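Local structure of putative hexose oxidase (Nonomuraea sp. ATCC 39727, 5AWV) at residues P247-W259 with F309-R323. The protein is a covalently FAD-linked flavoprotein that probably oxidises a hexose unit of glycopeptide antibiotics and binds teicoplanin. Numbering follows the deposited sequence.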
loop_
_atom_site.group_PDB
_atom_site.type_symbol
_atom_site.label_atom_id
_atom_site.label_comp_id
_atom_site.label_asym_id
_atom_site.label_seq_id
_atom_site.Cartn_x
_atom_site.Cartn_y
_atom_site.Cartn_z
ATOM N N PRO A 247 -12.836 3.260 -15.796
ATOM C CA PRO A 247 -14.070 3.810 -16.292
ATOM C C PRO A 247 -13.873 5.318 -16.610
ATOM O O PRO A 247 -13.205 6.020 -15.822
ATOM C CB PRO A 247 -15.043 3.682 -15.102
ATOM C CG PRO A 247 -14.250 3.207 -14.000
ATOM C CD PRO A 247 -12.928 2.729 -14.439
ATOM N N ALA A 248 -14.478 5.787 -17.689
ATOM C CA ALA A 248 -14.491 7.216 -17.985
ATOM C C ALA A 248 -15.126 8.031 -16.868
ATOM O O ALA A 248 -14.594 9.083 -16.468
ATOM C CB ALA A 248 -15.241 7.452 -19.264
ATOM N N THR A 249 -16.224 7.488 -16.295
ATOM C CA THR A 249 -16.974 8.146 -15.248
ATOM C C THR A 249 -17.544 7.154 -14.253
ATOM O O THR A 249 -17.728 5.984 -14.584
ATOM C CB THR A 249 -18.158 8.968 -15.795
ATOM O OG1 THR A 249 -19.029 8.097 -16.421
ATOM C CG2 THR A 249 -17.736 9.983 -16.840
ATOM N N LEU A 250 -17.726 7.661 -13.026
ATOM C CA LEU A 250 -18.308 6.939 -11.920
ATOM C C LEU A 250 -19.586 7.642 -11.487
ATOM O O LEU A 250 -19.638 8.902 -11.473
ATOM C CB LEU A 250 -17.331 6.922 -10.748
ATOM C CG LEU A 250 -16.013 6.188 -11.050
ATOM C CD1 LEU A 250 -14.975 6.586 -9.995
ATOM C CD2 LEU A 250 -16.165 4.671 -11.045
ATOM N N LEU A 251 -20.591 6.859 -11.166
ATOM C CA LEU A 251 -21.687 7.371 -10.362
ATOM C C LEU A 251 -21.408 7.155 -8.887
ATOM O O LEU A 251 -21.085 6.047 -8.432
ATOM C CB LEU A 251 -22.974 6.671 -10.852
ATOM C CG LEU A 251 -24.357 7.269 -10.754
ATOM C CD1 LEU A 251 -24.414 8.676 -11.370
ATOM C CD2 LEU A 251 -25.341 6.324 -11.470
ATOM N N THR A 252 -21.489 8.215 -8.123
ATOM C CA THR A 252 -21.153 8.194 -6.712
ATOM C C THR A 252 -22.284 8.719 -5.798
ATOM O O THR A 252 -23.057 9.598 -6.185
ATOM C CB THR A 252 -19.887 9.005 -6.441
ATOM O OG1 THR A 252 -20.128 10.394 -6.731
ATOM C CG2 THR A 252 -18.686 8.497 -7.349
ATOM N N SER A 253 -22.359 8.175 -4.605
ATOM C CA SER A 253 -23.222 8.676 -3.587
ATOM C C SER A 253 -22.680 8.307 -2.243
ATOM O O SER A 253 -22.061 7.257 -2.123
ATOM C CB SER A 253 -24.601 7.990 -3.803
ATOM O OG SER A 253 -25.539 8.359 -2.801
ATOM N N THR A 254 -22.916 9.108 -1.216
ATOM C CA THR A 254 -22.635 8.685 0.176
ATOM C C THR A 254 -23.931 8.743 0.967
ATOM O O THR A 254 -24.543 9.800 1.027
ATOM C CB THR A 254 -21.554 9.604 0.761
ATOM O OG1 THR A 254 -20.352 9.500 -0.038
ATOM C CG2 THR A 254 -21.278 9.348 2.235
ATOM N N VAL A 255 -24.377 7.612 1.518
ATOM C CA VAL A 255 -25.527 7.547 2.407
ATOM C C VAL A 255 -24.979 7.912 3.809
ATOM O O VAL A 255 -23.906 7.374 4.253
ATOM C CB VAL A 255 -26.110 6.124 2.485
ATOM C CG1 VAL A 255 -27.258 6.008 3.492
ATOM C CG2 VAL A 255 -26.574 5.627 1.155
ATOM N N THR A 256 -25.631 8.840 4.520
ATOM C CA THR A 256 -25.213 9.190 5.876
ATOM C C THR A 256 -26.174 8.622 6.891
ATOM O O THR A 256 -27.358 8.584 6.637
ATOM C CB THR A 256 -25.082 10.727 5.958
ATOM O OG1 THR A 256 -24.126 11.154 4.960
ATOM C CG2 THR A 256 -24.505 11.112 7.239
ATOM N N PHE A 257 -25.703 8.164 8.032
ATOM C CA PHE A 257 -26.545 7.672 9.071
ATOM C C PHE A 257 -26.351 8.542 10.266
ATOM O O PHE A 257 -25.300 9.142 10.435
ATOM C CB PHE A 257 -26.173 6.244 9.436
ATOM C CG PHE A 257 -26.220 5.321 8.258
ATOM C CD1 PHE A 257 -27.388 4.725 7.891
ATOM C CD2 PHE A 257 -25.090 5.084 7.503
ATOM C CE1 PHE A 257 -27.430 3.878 6.793
ATOM C CE2 PHE A 257 -25.131 4.240 6.405
ATOM C CZ PHE A 257 -26.304 3.617 6.061
ATOM N N ASP A 258 -27.330 8.564 11.148
ATOM C CA ASP A 258 -27.246 9.442 12.303
ATOM C C ASP A 258 -27.294 8.572 13.506
ATOM O O ASP A 258 -28.202 7.770 13.677
ATOM C CB ASP A 258 -28.408 10.427 12.258
ATOM C CG ASP A 258 -28.335 11.455 13.354
ATOM O OD1 ASP A 258 -27.478 11.369 14.272
ATOM O OD2 ASP A 258 -29.189 12.350 13.312
ATOM N N TRP A 259 -26.290 8.667 14.336
ATOM C CA TRP A 259 -26.264 7.863 15.573
ATOM C C TRP A 259 -27.419 8.192 16.518
ATOM O O TRP A 259 -27.992 7.296 17.110
ATOM C CB TRP A 259 -25.023 8.099 16.346
ATOM C CG TRP A 259 -23.807 7.382 15.859
ATOM C CD1 TRP A 259 -22.717 7.939 15.266
ATOM C CD2 TRP A 259 -23.551 5.982 15.994
ATOM N NE1 TRP A 259 -21.777 6.962 15.040
ATOM C CE2 TRP A 259 -22.264 5.752 15.476
ATOM C CE3 TRP A 259 -24.269 4.913 16.555
ATOM C CZ2 TRP A 259 -21.688 4.486 15.469
ATOM C CZ3 TRP A 259 -23.713 3.632 16.537
ATOM C CH2 TRP A 259 -22.432 3.433 16.009
ATOM N N PHE A 309 -20.566 8.187 10.442
ATOM C CA PHE A 309 -21.321 7.000 10.193
ATOM C C PHE A 309 -21.901 7.184 8.810
ATOM O O PHE A 309 -22.859 7.940 8.630
ATOM C CB PHE A 309 -22.409 6.890 11.266
ATOM C CG PHE A 309 -23.031 5.516 11.411
ATOM C CD1 PHE A 309 -22.887 4.480 10.431
ATOM C CD2 PHE A 309 -23.820 5.246 12.502
ATOM C CE1 PHE A 309 -23.514 3.307 10.577
ATOM C CE2 PHE A 309 -24.380 4.000 12.693
ATOM C CZ PHE A 309 -24.229 3.010 11.727
ATOM N N MET A 310 -21.264 6.562 7.786
ATOM C CA MET A 310 -21.607 6.819 6.419
ATOM C C MET A 310 -21.164 5.676 5.496
ATOM O O MET A 310 -20.389 4.839 5.901
ATOM C CB MET A 310 -20.959 8.100 5.988
ATOM C CG MET A 310 -19.481 8.125 6.199
ATOM S SD MET A 310 -18.847 9.525 5.288
ATOM C CE MET A 310 -17.252 9.467 6.045
ATOM N N MET A 311 -21.632 5.697 4.262
ATOM C CA MET A 311 -21.383 4.618 3.301
ATOM C C MET A 311 -21.189 5.234 1.954
ATOM O O MET A 311 -22.153 5.453 1.209
ATOM C CB MET A 311 -22.485 3.569 3.326
ATOM C CG MET A 311 -22.219 2.399 2.423
ATOM S SD MET A 311 -23.481 1.108 2.430
ATOM C CE MET A 311 -24.670 1.856 1.314
ATOM N N PRO A 312 -19.949 5.574 1.631
ATOM C CA PRO A 312 -19.721 5.986 0.243
ATOM C C PRO A 312 -19.925 4.799 -0.710
ATOM O O PRO A 312 -19.601 3.610 -0.353
ATOM C CB PRO A 312 -18.236 6.470 0.233
ATOM C CG PRO A 312 -17.888 6.567 1.678
ATOM C CD PRO A 312 -18.770 5.708 2.482
ATOM N N ILE A 313 -20.419 5.093 -1.890
ATOM C CA ILE A 313 -20.637 4.112 -2.928
ATOM C C ILE A 313 -20.161 4.682 -4.259
ATOM O O ILE A 313 -20.371 5.883 -4.568
ATOM C CB ILE A 313 -22.133 3.793 -3.077
ATOM C CG1 ILE A 313 -22.751 3.545 -1.715
ATOM C CG2 ILE A 313 -22.394 2.665 -4.061
ATOM C CD1 ILE A 313 -24.257 3.667 -1.770
ATOM N N GLN A 314 -19.611 3.821 -5.099
ATOM C CA GLN A 314 -19.398 4.198 -6.477
ATOM C C GLN A 314 -19.675 3.098 -7.412
ATOM O O GLN A 314 -19.455 1.904 -7.089
ATOM C CB GLN A 314 -17.966 4.708 -6.629
ATOM C CG GLN A 314 -16.926 3.723 -6.296
ATOM C CD GLN A 314 -15.464 4.274 -6.495
ATOM O OE1 GLN A 314 -14.732 3.803 -7.340
ATOM N NE2 GLN A 314 -15.108 5.230 -5.731
ATOM N N VAL A 315 -20.116 3.445 -8.602
ATOM C CA VAL A 315 -20.360 2.462 -9.634
ATOM C C VAL A 315 -19.811 2.970 -10.936
ATOM O O VAL A 315 -19.903 4.164 -11.222
ATOM C CB VAL A 315 -21.884 2.248 -9.805
ATOM C CG1 VAL A 315 -22.226 1.124 -10.765
ATOM C CG2 VAL A 315 -22.445 1.903 -8.452
ATOM N N ASP A 316 -19.208 2.064 -11.695
ATOM C CA ASP A 316 -18.817 2.302 -13.077
ATOM C C ASP A 316 -20.040 2.757 -13.856
ATOM O O ASP A 316 -20.983 1.988 -14.024
ATOM C CB ASP A 316 -18.279 0.986 -13.656
ATOM C CG ASP A 316 -17.821 1.105 -15.099
ATOM O OD1 ASP A 316 -18.038 2.153 -15.762
ATOM O OD2 ASP A 316 -17.133 0.169 -15.505
ATOM N N ALA A 317 -20.007 3.993 -14.312
ATOM C CA ALA A 317 -21.060 4.626 -15.058
ATOM C C ALA A 317 -21.093 4.364 -16.573
ATOM O O ALA A 317 -21.895 4.957 -17.247
ATOM C CB ALA A 317 -21.030 6.115 -14.791
ATOM N N THR A 318 -20.275 3.461 -17.092
ATOM C CA THR A 318 -20.207 3.147 -18.500
ATOM C C THR A 318 -21.535 2.524 -19.024
ATOM O O THR A 318 -22.033 2.940 -20.067
ATOM C CB THR A 318 -19.136 2.087 -18.739
ATOM O OG1 THR A 318 -17.904 2.573 -18.275
ATOM C CG2 THR A 318 -19.009 1.635 -20.256
ATOM N N ARG A 319 -22.065 1.517 -18.319
ATOM C CA ARG A 319 -23.274 0.814 -18.797
ATOM C C ARG A 319 -24.554 1.537 -18.327
ATOM O O ARG A 319 -24.571 2.245 -17.290
ATOM C CB ARG A 319 -23.252 -0.676 -18.422
ATOM C CG ARG A 319 -22.056 -1.442 -19.027
ATOM C CD ARG A 319 -21.876 -2.864 -18.519
ATOM N NE ARG A 319 -22.416 -3.862 -19.465
ATOM C CZ ARG A 319 -23.634 -4.410 -19.423
ATOM N NH1 ARG A 319 -24.515 -4.093 -18.449
ATOM N NH2 ARG A 319 -23.982 -5.295 -20.370
ATOM N N PRO A 320 -25.591 1.449 -19.148
ATOM C CA PRO A 320 -26.862 2.143 -18.834
ATOM C C PRO A 320 -27.588 1.626 -17.597
ATOM O O PRO A 320 -28.307 2.404 -17.056
ATOM C CB PRO A 320 -27.730 1.952 -20.107
ATOM C CG PRO A 320 -27.091 0.852 -20.879
ATOM C CD PRO A 320 -25.628 0.803 -20.482
ATOM N N ASP A 321 -27.286 0.436 -17.080
ATOM C CA ASP A 321 -27.860 -0.022 -15.776
ATOM C C ASP A 321 -27.221 0.575 -14.480
ATOM O O ASP A 321 -27.639 0.265 -13.371
ATOM C CB ASP A 321 -27.913 -1.565 -15.696
ATOM C CG ASP A 321 -26.553 -2.200 -15.614
ATOM O OD1 ASP A 321 -25.588 -1.464 -15.946
ATOM O OD2 ASP A 321 -26.424 -3.416 -15.229
ATOM N N ALA A 322 -26.199 1.426 -14.620
ATOM C CA ALA A 322 -25.403 1.798 -13.472
ATOM C C ALA A 322 -26.271 2.457 -12.406
ATOM O O ALA A 322 -26.108 2.203 -11.206
ATOM C CB ALA A 322 -24.293 2.762 -13.881
ATOM N N ARG A 323 -27.133 3.375 -12.831
ATOM C CA ARG A 323 -28.020 4.056 -11.834
ATOM C C ARG A 323 -28.938 3.055 -11.119
ATOM O O ARG A 323 -29.108 3.101 -9.895
ATOM C CB ARG A 323 -28.853 5.168 -12.464
ATOM C CG ARG A 323 -29.837 5.822 -11.498
ATOM C CD ARG A 323 -29.114 6.524 -10.350
ATOM N NE ARG A 323 -30.055 6.983 -9.329
ATOM C CZ ARG A 323 -30.737 8.124 -9.352
ATOM N NH1 ARG A 323 -30.509 9.064 -10.269
ATOM N NH2 ARG A 323 -31.613 8.363 -8.385
HETATM O O HOH W 1 -15.895 3.819 -19.292
HETATM O O HOH W 2 -22.780 10.293 10.481
#
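F309 packs between F257 and W259 at the F257/F309 end of the paired strands 249-257 and 309-316. F309 CB lies 3.8 Å from W259 NE1. CG stands anti to the backbone N (chi1 -163°), which directs the ring between the two aromatic partners. CG and CD1 meet F257, with F309 CD1 3.7 Å from F257 CD2. Across the ring, F309 CD2 sits over the centre of one face of the W259 indole, 3.4 Å from W259 CE2. CE1 continues along F257 and CE2 along the six-membered ring of W259. F257 CB makes a CH-pi contact over one face of F309. The F309 ring is oblique to both partners, at 44° to F257 and 46° to the six-membered ring of W259. W259 NE1 hydrogen-bonds to G298 O, which ties the indole to the end of strand 291-298.

The two strands run antiparallel along their whole length. Backbone hydrogen bonds pair L251 with V315, S253 with I313 and V255 with M311 in both directions. At the cluster F257 N hydrogen-bonds to F309 O. At the far end A317 N hydrogen-bonds to T249 O at 3.0 Å. There D316 forms an Asx turn: D316 OD1 takes a hydrogen bond from T318 N at 2.9 Å. T318 OG1 also hydrogen-bonds to D316 OD1, at 2.6 Å. P247 CB rests on the same oxygen.

On the face of T254 and P312, T254 OG1 hydrogen-bonds to the backbone of the bound peptide, and P312 packs on it too. The face of L251, M311 and I313 turns to helix 322-334. L251 CD2 lies 3.5 Å from R323 CA, at its start. In the seven-stranded antiparallel sheet, strand 340-349 flanks 249-257 and strand 291-298 flanks 309-316.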